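Local coordinates for transcriptional regulator (LacI family) (Clostridium acetobutylicum ATCC 824, PDB 3G85), which probably acts as a DNA-binding transcription factor of the LacI family that recognises cis-regulatory sequences, at residues 59-62 against 66-69; 95-100 against 246-251; 120-125 against 147-152; 181-186 against 208-213. One frame throughout, in Å; residues are numbered along the deposited sequence.

From the N terminus, contact 1 (59-62 with 66-69) closes first, a short loop between strands 46-52 and 71-74 of the six-stranded parallel sheet. Contact 2 opens next, at strand 94-97 of the same sheet, and closes only at helix 245-260, a span of some 150 residues that holds most of the second sheet and its helices. Nested inside that span, in series, lie contact 3, which joins helices 111-124 and 140-155, and contact 4, which joins the C-terminal ends of helices 172-182 and 197-209. Contact 2 therefore ties late chain to early chain, whereas the other three are local; contacts 1 and 4 lie about 50 Å apart between centres.

Contact 1 of 4, residues 59-62 against 66-69; sequences LEKG and ENSF
The F69 ring and the N67 carboxamide are the flat groups that meet residues 59-62. The ring brings its CD2 side up to G62, F69 CD2 lying 3.4 Å from G62 O, while F69 CE2 is 3.8 Å from G62 CA; glycine suits this place because the ring can settle against its bare CA. The N67 amide lies alongside the K61 chain, the two side chains running the same way, with N67 ND2 3.4 Å from K61 CD. With N67 CG anti to the carbonyl carbon (chi1 -48°), the amide nitrogen reaches the methylenes, and N67 CB sits 3.4 Å from K61 O. All this belongs to the connection between strands 46-52 and 71-74 in the parallel sheet of a periplasmic-binding-protein-like fold, where F69 also touches T13 and A15 of strand 13-19 and V48 and C50 of strand 46-52. One backbone bond closes the loop: F69 N donates to G62 O over 2.9 Å at 161°. The same oxygen, G62 O, has S68 CA 3.2 Å away, a CA-H...O contact. Within the bend, S64 OG bonds to K61 O and to the backbone nitrogens of E66 and N67, while S68 OG donates to F69 O at 3.0 Å.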
# COMPACT_ATOMS: atom_id res chain seq x y z
N LEU A 59 15.95 17.25 4.91
CA LEU A 59 17.32 17.59 4.49
C LEU A 59 17.50 17.66 2.98
O LEU A 59 18.59 18.01 2.51
CB LEU A 59 18.31 16.54 5.04
CG LEU A 59 18.30 16.32 6.56
CD1 LEU A 59 19.21 15.16 6.94
CD2 LEU A 59 18.73 17.59 7.27
N GLU A 60 16.47 17.27 2.22
CA GLU A 60 16.58 17.17 0.78
C GLU A 60 16.57 18.55 0.13
O GLU A 60 15.63 19.32 0.32
CB GLU A 60 15.45 16.32 0.22
CG GLU A 60 15.61 14.81 0.52
CD GLU A 60 16.81 14.21 -0.22
OE1 GLU A 60 17.09 14.65 -1.36
OE2 GLU A 60 17.48 13.33 0.34
N LYS A 61 17.59 18.81 -0.66
CA LYS A 61 17.75 20.10 -1.32
C LYS A 61 16.76 20.37 -2.46
O LYS A 61 16.40 21.52 -2.71
CB LYS A 61 19.21 20.32 -1.73
CG LYS A 61 20.03 20.87 -0.52
CD LYS A 61 21.46 21.23 -0.91
CE LYS A 61 22.21 21.90 0.25
NZ LYS A 61 22.49 20.91 1.35
N GLY A 62 16.28 19.31 -3.11
CA GLY A 62 15.27 19.42 -4.18
C GLY A 62 13.90 19.93 -3.74
O GLY A 62 13.04 20.16 -4.59
N GLU A 66 16.17 26.97 -2.58
CA GLU A 66 17.28 27.27 -3.48
C GLU A 66 17.49 26.30 -4.64
O GLU A 66 17.91 26.72 -5.72
CB GLU A 66 18.59 27.42 -2.68
CG GLU A 66 18.60 28.60 -1.70
CD GLU A 66 18.47 29.97 -2.38
OE1 GLU A 66 19.20 30.23 -3.37
OE2 GLU A 66 17.63 30.79 -1.93
N ASN A 67 17.23 25.01 -4.42
CA ASN A 67 17.56 23.99 -5.42
C ASN A 67 16.36 23.18 -5.91
O ASN A 67 16.53 22.04 -6.36
CB ASN A 67 18.62 23.03 -4.84
CG ASN A 67 19.78 23.75 -4.18
OD1 ASN A 67 20.56 24.43 -4.85
ND2 ASN A 67 19.90 23.60 -2.86
N SER A 68 15.16 23.76 -5.84
CA SER A 68 13.92 22.97 -5.92
C SER A 68 13.61 22.42 -7.30
O SER A 68 13.86 23.05 -8.32
CB SER A 68 12.71 23.75 -5.37
OG SER A 68 12.09 24.51 -6.39
N PHE A 69 13.06 21.20 -7.30
CA PHE A 69 12.42 20.65 -8.48
C PHE A 69 11.18 21.48 -8.80
O PHE A 69 10.82 22.36 -8.04
CB PHE A 69 12.04 19.21 -8.19
CG PHE A 69 13.20 18.28 -8.19
CD1 PHE A 69 13.80 17.90 -9.39
CD2 PHE A 69 13.71 17.79 -7.00
CE1 PHE A 69 14.87 17.00 -9.41
CE2 PHE A 69 14.81 16.88 -7.00
CZ PHE A 69 15.38 16.51 -8.20

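Contact 2 of 4, residues 95-100 against 246-251; sequences ILFNRL and EEMAGT
F97, the last residue of strand 94-97, faces M248 of helix 245-260 with CA atoms 8.3 Å apart, and no hydrogen bond joins the two segments. The gap is bridged by side chains set roughly perpendicular to one another. F97 has CG anti to its own nitrogen (chi1 -164°), which sends the ring out to the helix. M248, a selenomethionine in this crystal, bends at its last torsion (chi3 74°) to bring its methyl CE over one face of the ring, M248 CE lying 4.0 Å from the F97 centroid and 3.5 Å from F97 CZ. M248 SE stands obliquely, 4.9 Å from the F97 centroid, and M248 CB is 3.6 Å from F97 CE1. A249 N lies at the edge of the ring, near its plane. The ring also meets that of F30, and a glycerol, probably from the crystallisation liquor, lies about 4 Å from the F97 side chain. Beyond the strand N98 takes left-handed backbone angles, and R99 NH1 donates to N98 O at 2.8 Å; N98 OD1 accepts from V109 N and N111 ND2. The result is a buried Met-aromatic contact where a helix packs on the parallel sheet of a periplasmic-binding-protein-like fold.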
# COMPACT_ATOMS: atom_id res chain seq x y z
N ILE A 95 2.77 16.69 -3.68
CA ILE A 95 1.66 15.74 -3.55
C ILE A 95 2.06 14.65 -2.54
O ILE A 95 3.10 14.00 -2.69
CB ILE A 95 1.37 15.09 -4.89
CG1 ILE A 95 1.16 16.19 -5.94
CG2 ILE A 95 0.09 14.23 -4.83
CD1 ILE A 95 0.87 15.65 -7.22
N LEU A 96 1.23 14.44 -1.53
CA LEU A 96 1.43 13.35 -0.61
C LEU A 96 0.72 12.12 -1.14
O LEU A 96 -0.43 12.21 -1.56
CB LEU A 96 0.88 13.70 0.77
CG LEU A 96 1.49 14.97 1.38
CD1 LEU A 96 0.90 15.17 2.82
CD2 LEU A 96 2.99 14.84 1.40
N PHE A 97 1.39 10.97 -1.10
CA PHE A 97 0.79 9.74 -1.55
C PHE A 97 0.23 8.99 -0.35
O PHE A 97 0.97 8.65 0.61
CB PHE A 97 1.86 8.91 -2.28
CG PHE A 97 1.30 7.80 -3.11
CD1 PHE A 97 1.09 7.98 -4.47
CD2 PHE A 97 1.03 6.55 -2.54
CE1 PHE A 97 0.59 6.94 -5.27
CE2 PHE A 97 0.52 5.50 -3.34
CZ PHE A 97 0.30 5.72 -4.70
N ASN A 98 -1.08 8.74 -0.38
CA ASN A 98 -1.83 8.07 0.68
C ASN A 98 -1.69 8.70 2.07
O ASN A 98 -1.43 8.00 3.06
CB ASN A 98 -1.46 6.57 0.74
CG ASN A 98 -2.63 5.69 1.16
OD1 ASN A 98 -3.79 6.10 1.11
ND2 ASN A 98 -2.31 4.47 1.56
N ARG A 99 -1.85 10.02 2.14
CA ARG A 99 -1.94 10.73 3.40
C ARG A 99 -2.91 11.81 3.18
O ARG A 99 -2.64 12.69 2.37
CB ARG A 99 -0.65 11.49 3.71
CG ARG A 99 0.45 10.70 3.98
CD ARG A 99 0.48 10.24 5.44
NE ARG A 99 1.76 9.56 5.56
CZ ARG A 99 2.07 8.43 4.93
NH1 ARG A 99 1.16 7.80 4.17
NH2 ARG A 99 3.28 7.91 5.07
N LEU A 100 -4.00 11.82 3.93
CA LEU A 100 -4.85 12.98 3.90
C LEU A 100 -4.18 14.20 4.57
O LEU A 100 -3.40 14.07 5.51
CB LEU A 100 -6.26 12.68 4.43
CG LEU A 100 -7.32 13.76 4.07
CD1 LEU A 100 -7.28 14.22 2.57
CD2 LEU A 100 -8.74 13.35 4.50
N GLU A 246 -0.31 2.06 -9.93
CA GLU A 246 -0.04 2.60 -11.28
C GLU A 246 -0.95 3.81 -11.60
O GLU A 246 -0.42 4.86 -11.97
CB GLU A 246 -0.09 1.54 -12.39
CG GLU A 246 0.94 0.42 -12.17
CD GLU A 246 0.45 -0.70 -11.28
OE1 GLU A 246 -0.63 -0.59 -10.66
OE2 GLU A 246 1.17 -1.70 -11.19
N GLU A 247 -2.26 3.64 -11.43
CA GLU A 247 -3.22 4.71 -11.71
C GLU A 247 -3.04 5.89 -10.78
O GLU A 247 -3.14 7.05 -11.21
CB GLU A 247 -4.65 4.19 -11.59
CG GLU A 247 -5.04 3.23 -12.68
CD GLU A 247 -4.95 3.83 -14.09
OE1 GLU A 247 -5.07 5.07 -14.27
OE2 GLU A 247 -4.75 3.05 -15.04
N MSE A 248 -2.76 5.60 -9.50
CA MSE A 248 -2.49 6.69 -8.53
C MSE A 248 -1.27 7.53 -8.90
O MSE A 248 -1.31 8.77 -8.80
CB MSE A 248 -2.33 6.11 -7.12
CG MSE A 248 -3.65 5.53 -6.60
SE MSE A 248 -3.37 4.49 -4.94
CE MSE A 248 -3.06 5.97 -3.66
N ALA A 249 -0.20 6.87 -9.30
CA ALA A 249 1.02 7.56 -9.71
C ALA A 249 0.76 8.46 -10.94
O ALA A 249 1.22 9.61 -10.98
CB ALA A 249 2.15 6.55 -9.99
N GLY A 250 -0.00 7.96 -11.90
CA GLY A 250 -0.40 8.75 -13.07
C GLY A 250 -1.19 9.96 -12.62
O GLY A 250 -0.98 11.09 -13.12
N THR A 251 -2.12 9.76 -11.68
CA THR A 251 -2.95 10.89 -11.20
C THR A 251 -2.14 11.97 -10.48
O THR A 251 -2.46 13.17 -10.54
CB THR A 251 -4.11 10.39 -10.32
OG1 THR A 251 -4.95 9.54 -11.09
CG2 THR A 251 -4.95 11.55 -9.80

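Contact 3 of 4, residues 120-125 against 147-152; sequences LLFAKK and KGFIET
F122 and F149 meet rim to rim, their ring planes at 83° and centroids 5.9 Å apart. F122 CD2 and F149 CE1, the nearest atoms at 3.5 Å, each lie at the edge of the other ring, and neither ring sits over the other's face. Beside this pair, L120 CD2 touches T152 CG2 at 3.7 Å, these side chains crossing nearly at right angles. T152 is well suited to this role: its CG2 methyl stands anti to the backbone nitrogen and faces L120, while its hydroxyl (chi1 -56°) turns back to its own helix, where OG1 donates to G148 O in a bond whose exact length is doubtful. The carbonyl also accepts from T152 N. Farther out, F149 stacks on F193 and touches A118 and S119, whereas F122 rests on I158 and on V221 of strand 219-224. Helices 111-124 and 140-155 are thus joined where they flank the second sheet, and E151 OE1 and Y112 OH add a hydrogen bond between the same two helices. Across the pair of segments the chemistry is wholly apolar, implying cohesion from dispersion and burial, with the one polar side chain at the interface apparently bonded within its own helix.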
# COMPACT_ATOMS: atom_id res chain seq x y z
N LEU A 120 -15.52 -8.70 4.47
CA LEU A 120 -16.82 -9.04 3.89
C LEU A 120 -16.77 -10.24 2.95
O LEU A 120 -17.76 -10.95 2.80
CB LEU A 120 -17.48 -7.81 3.23
CG LEU A 120 -17.85 -6.69 4.22
CD1 LEU A 120 -18.33 -5.41 3.53
CD2 LEU A 120 -18.87 -7.15 5.30
N LEU A 121 -15.62 -10.48 2.31
CA LEU A 121 -15.48 -11.68 1.48
C LEU A 121 -15.58 -12.92 2.39
O LEU A 121 -16.24 -13.92 2.04
CB LEU A 121 -14.14 -11.67 0.71
CG LEU A 121 -13.87 -12.83 -0.27
CD1 LEU A 121 -12.87 -12.49 -1.32
CD2 LEU A 121 -13.41 -14.10 0.44
N PHE A 122 -14.89 -12.87 3.52
CA PHE A 122 -14.96 -13.97 4.51
C PHE A 122 -16.38 -14.08 5.11
O PHE A 122 -16.89 -15.20 5.28
CB PHE A 122 -13.94 -13.75 5.64
CG PHE A 122 -12.48 -13.89 5.19
CD1 PHE A 122 -12.13 -14.84 4.23
CD2 PHE A 122 -11.48 -13.09 5.75
CE1 PHE A 122 -10.78 -14.99 3.81
CE2 PHE A 122 -10.14 -13.26 5.36
CZ PHE A 122 -9.80 -14.22 4.39
N ALA A 123 -16.98 -12.93 5.43
CA ALA A 123 -18.35 -12.88 6.01
C ALA A 123 -19.36 -13.51 5.07
O ALA A 123 -20.26 -14.24 5.51
CB ALA A 123 -18.75 -11.47 6.31
N LYS A 124 -19.20 -13.21 3.79
CA LYS A 124 -20.05 -13.69 2.72
C LYS A 124 -19.94 -15.18 2.56
O LYS A 124 -20.88 -15.81 2.11
CB LYS A 124 -19.64 -13.03 1.41
CG LYS A 124 -20.69 -12.93 0.36
CD LYS A 124 -20.37 -11.72 -0.52
CE LYS A 124 -20.52 -10.42 0.30
NZ LYS A 124 -19.91 -9.22 -0.37
N LYS A 125 -18.77 -15.74 2.91
CA LYS A 125 -18.54 -17.20 2.88
C LYS A 125 -18.84 -17.88 4.23
O LYS A 125 -18.66 -19.08 4.37
CB LYS A 125 -17.10 -17.51 2.44
CG LYS A 125 -16.79 -16.91 1.09
CD LYS A 125 -15.54 -17.44 0.47
CE LYS A 125 -15.33 -16.81 -0.92
NZ LYS A 125 -14.50 -17.71 -1.77
N LYS A 147 -7.49 -2.06 10.71
CA LYS A 147 -8.68 -1.68 11.47
C LYS A 147 -9.93 -2.00 10.67
O LYS A 147 -10.89 -2.55 11.21
CB LYS A 147 -8.66 -0.19 11.83
CG LYS A 147 -7.51 0.25 12.75
CD LYS A 147 -7.71 1.72 13.17
CE LYS A 147 -6.74 2.12 14.27
NZ LYS A 147 -6.32 3.52 13.96
N GLY A 148 -9.90 -1.69 9.37
CA GLY A 148 -11.02 -2.02 8.49
C GLY A 148 -11.33 -3.52 8.50
O GLY A 148 -12.51 -3.91 8.56
N PHE A 149 -10.30 -4.35 8.45
CA PHE A 149 -10.49 -5.80 8.49
C PHE A 149 -11.02 -6.27 9.86
O PHE A 149 -12.02 -6.98 9.94
CB PHE A 149 -9.19 -6.57 8.16
CG PHE A 149 -9.36 -8.06 8.15
CD1 PHE A 149 -10.00 -8.67 7.08
CD2 PHE A 149 -8.92 -8.86 9.22
CE1 PHE A 149 -10.18 -10.05 7.03
CE2 PHE A 149 -9.12 -10.26 9.21
CZ PHE A 149 -9.77 -10.86 8.13
N ILE A 150 -10.32 -5.87 10.92
CA ILE A 150 -10.59 -6.32 12.29
C ILE A 150 -11.99 -5.89 12.76
O ILE A 150 -12.78 -6.73 13.22
CB ILE A 150 -9.48 -5.80 13.26
CG1 ILE A 150 -8.11 -6.39 12.90
CG2 ILE A 150 -9.82 -6.09 14.73
CD1 ILE A 150 -8.16 -7.85 12.65
N GLU A 151 -12.29 -4.60 12.64
CA GLU A 151 -13.60 -4.04 13.00
C GLU A 151 -14.74 -4.64 12.20
O GLU A 151 -15.83 -4.89 12.74
CB GLU A 151 -13.61 -2.52 12.90
CG GLU A 151 -12.70 -1.83 13.95
CD GLU A 151 -12.61 -0.30 13.85
OE1 GLU A 151 -13.44 0.35 13.18
OE2 GLU A 151 -11.67 0.25 14.49
N THR A 152 -14.51 -4.88 10.91
CA THR A 152 -15.53 -5.47 10.07
C THR A 152 -15.75 -6.92 10.46
O THR A 152 -16.88 -7.43 10.38
CB THR A 152 -15.20 -5.30 8.56
OG1 THR A 152 -15.02 -3.89 8.27
CG2 THR A 152 -16.30 -5.87 7.68

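Contact 4 of 4, residues 181-186 against 208-213; sequences KLMKLK and NKRQIS
The M183 and R210 chains run antiparallel alongside each other, whereas M183 meets I212 end on. M183, present as selenomethionine, therefore serves two partners with different parts of its chain. Its inner methylenes lie beside the R210 guanidinium, with M183 CB 3.4 Å and M183 CG 3.6 Å from R210 NH1. R210 can get there because its chain is extended from CG to NE, arginine's length letting it cross from one segment to the other. Bends at chi2 (-67°) and chi3 (89°) turn the M183 selenium to I212, where M183 SE and I212 CD1 approach to 3.3 Å, a tight meeting whose exact closeness is doubtful. Backbone turns flank both sides of the contact. Residues 182-185 form a type I beta turn, with L185 N bonded to L182 O at 3.2 Å. On the other side helix 197-209 ends in a Schellman motif, Q211 taking positive phi and Q211 N bonding to N208 O at 3.1 Å, a change of direction consistent with I212 pointing toward M183. L207 touches both M183 and I212, and I218 also touches M183. No hydrogen bond or salt bridge spans the two segments at this surface. The chemistry implies a patch of hydrophobic contact at the protein's edge, bordered by an arginine whose NH1 lies obliquely against the M183 methylenes rather than pairing its charge across the contact.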
# COMPACT_ATOMS: atom_id res chain seq x y z
N LYS A 181 4.99 -20.40 12.13
CA LYS A 181 4.38 -20.12 13.45
C LYS A 181 2.89 -20.38 13.43
O LYS A 181 2.37 -21.04 14.34
CB LYS A 181 4.62 -18.67 13.85
CG LYS A 181 6.03 -18.29 13.88
CD LYS A 181 6.19 -16.82 14.25
CE LYS A 181 7.65 -16.43 14.03
NZ LYS A 181 7.92 -14.98 14.20
N LEU A 182 2.20 -19.87 12.41
CA LEU A 182 0.77 -20.14 12.23
C LEU A 182 0.51 -21.62 12.37
O LEU A 182 -0.45 -22.02 13.02
CB LEU A 182 0.25 -19.67 10.85
CG LEU A 182 -1.24 -19.80 10.52
CD1 LEU A 182 -2.10 -18.94 11.48
CD2 LEU A 182 -1.55 -19.45 9.05
N MSE A 183 1.38 -22.43 11.77
CA MSE A 183 1.23 -23.89 11.77
C MSE A 183 1.42 -24.52 13.16
O MSE A 183 0.96 -25.63 13.40
CB MSE A 183 2.18 -24.55 10.77
CG MSE A 183 1.91 -24.21 9.31
SE MSE A 183 0.22 -24.94 8.67
CE MSE A 183 -1.04 -23.51 9.08
N LYS A 184 2.08 -23.81 14.06
CA LYS A 184 2.27 -24.28 15.43
C LYS A 184 1.07 -24.06 16.34
O LYS A 184 1.00 -24.67 17.41
CB LYS A 184 3.50 -23.66 16.06
CG LYS A 184 4.74 -24.36 15.63
CD LYS A 184 5.96 -23.63 16.06
CE LYS A 184 7.15 -24.30 15.36
NZ LYS A 184 8.38 -23.77 15.93
N LEU A 185 0.15 -23.20 15.91
CA LEU A 185 -1.06 -22.92 16.68
C LEU A 185 -1.87 -24.20 16.87
O LEU A 185 -1.97 -25.04 15.96
CB LEU A 185 -1.88 -21.77 16.06
CG LEU A 185 -1.35 -20.32 16.13
CD1 LEU A 185 -2.02 -19.42 15.11
CD2 LEU A 185 -1.53 -19.71 17.50
N LYS A 186 -2.40 -24.38 18.09
CA LYS A 186 -3.24 -25.53 18.38
C LYS A 186 -4.46 -25.55 17.48
O LYS A 186 -4.83 -26.60 16.96
CB LYS A 186 -3.67 -25.55 19.85
CG LYS A 186 -2.82 -26.46 20.72
CD LYS A 186 -1.62 -25.73 21.33
CE LYS A 186 -0.60 -26.73 21.84
NZ LYS A 186 0.15 -27.38 20.71
N ASN A 208 1.66 -25.12 0.70
CA ASN A 208 1.86 -26.09 -0.38
C ASN A 208 2.77 -27.26 0.02
O ASN A 208 2.44 -28.43 -0.23
CB ASN A 208 2.41 -25.40 -1.64
CG ASN A 208 1.34 -24.59 -2.37
OD1 ASN A 208 0.15 -24.71 -2.07
ND2 ASN A 208 1.76 -23.79 -3.35
N LYS A 209 3.91 -26.96 0.65
CA LYS A 209 4.85 -27.97 1.14
C LYS A 209 4.17 -28.92 2.14
O LYS A 209 4.39 -30.12 2.12
CB LYS A 209 6.07 -27.32 1.83
CG LYS A 209 7.21 -26.91 0.90
CD LYS A 209 8.50 -26.53 1.67
CE LYS A 209 9.27 -27.77 2.14
NZ LYS A 209 10.74 -27.56 2.42
N ARG A 210 3.33 -28.36 3.01
CA ARG A 210 2.66 -29.12 4.04
C ARG A 210 1.31 -29.70 3.58
O ARG A 210 0.61 -30.34 4.37
CB ARG A 210 2.54 -28.28 5.31
CG ARG A 210 3.93 -28.01 5.88
CD ARG A 210 3.95 -27.36 7.22
NE ARG A 210 5.31 -26.91 7.53
CZ ARG A 210 5.69 -26.41 8.70
NH1 ARG A 210 4.83 -26.32 9.70
NH2 ARG A 210 6.94 -26.01 8.88
N GLN A 211 0.98 -29.49 2.30
CA GLN A 211 -0.22 -30.04 1.65
C GLN A 211 -1.53 -29.59 2.32
O GLN A 211 -2.51 -30.34 2.41
CB GLN A 211 -0.14 -31.57 1.55
CG GLN A 211 1.28 -32.07 1.28
CD GLN A 211 1.35 -33.56 0.96
OE1 GLN A 211 0.67 -34.04 0.05
NE2 GLN A 211 2.17 -34.29 1.70
N ILE A 212 -1.55 -28.35 2.78
CA ILE A 212 -2.77 -27.77 3.31
C ILE A 212 -3.50 -27.17 2.12
O ILE A 212 -2.90 -26.45 1.31
CB ILE A 212 -2.46 -26.76 4.41
CG1 ILE A 212 -1.84 -27.51 5.59
CG2 ILE A 212 -3.71 -26.03 4.87
CD1 ILE A 212 -0.66 -26.82 6.16
N SER A 213 -4.78 -27.49 1.99
CA SER A 213 -5.56 -27.10 0.82
C SER A 213 -6.04 -25.66 0.83
O SER A 213 -6.64 -25.19 1.80
CB SER A 213 -6.75 -28.04 0.65
OG SER A 213 -6.29 -29.36 0.45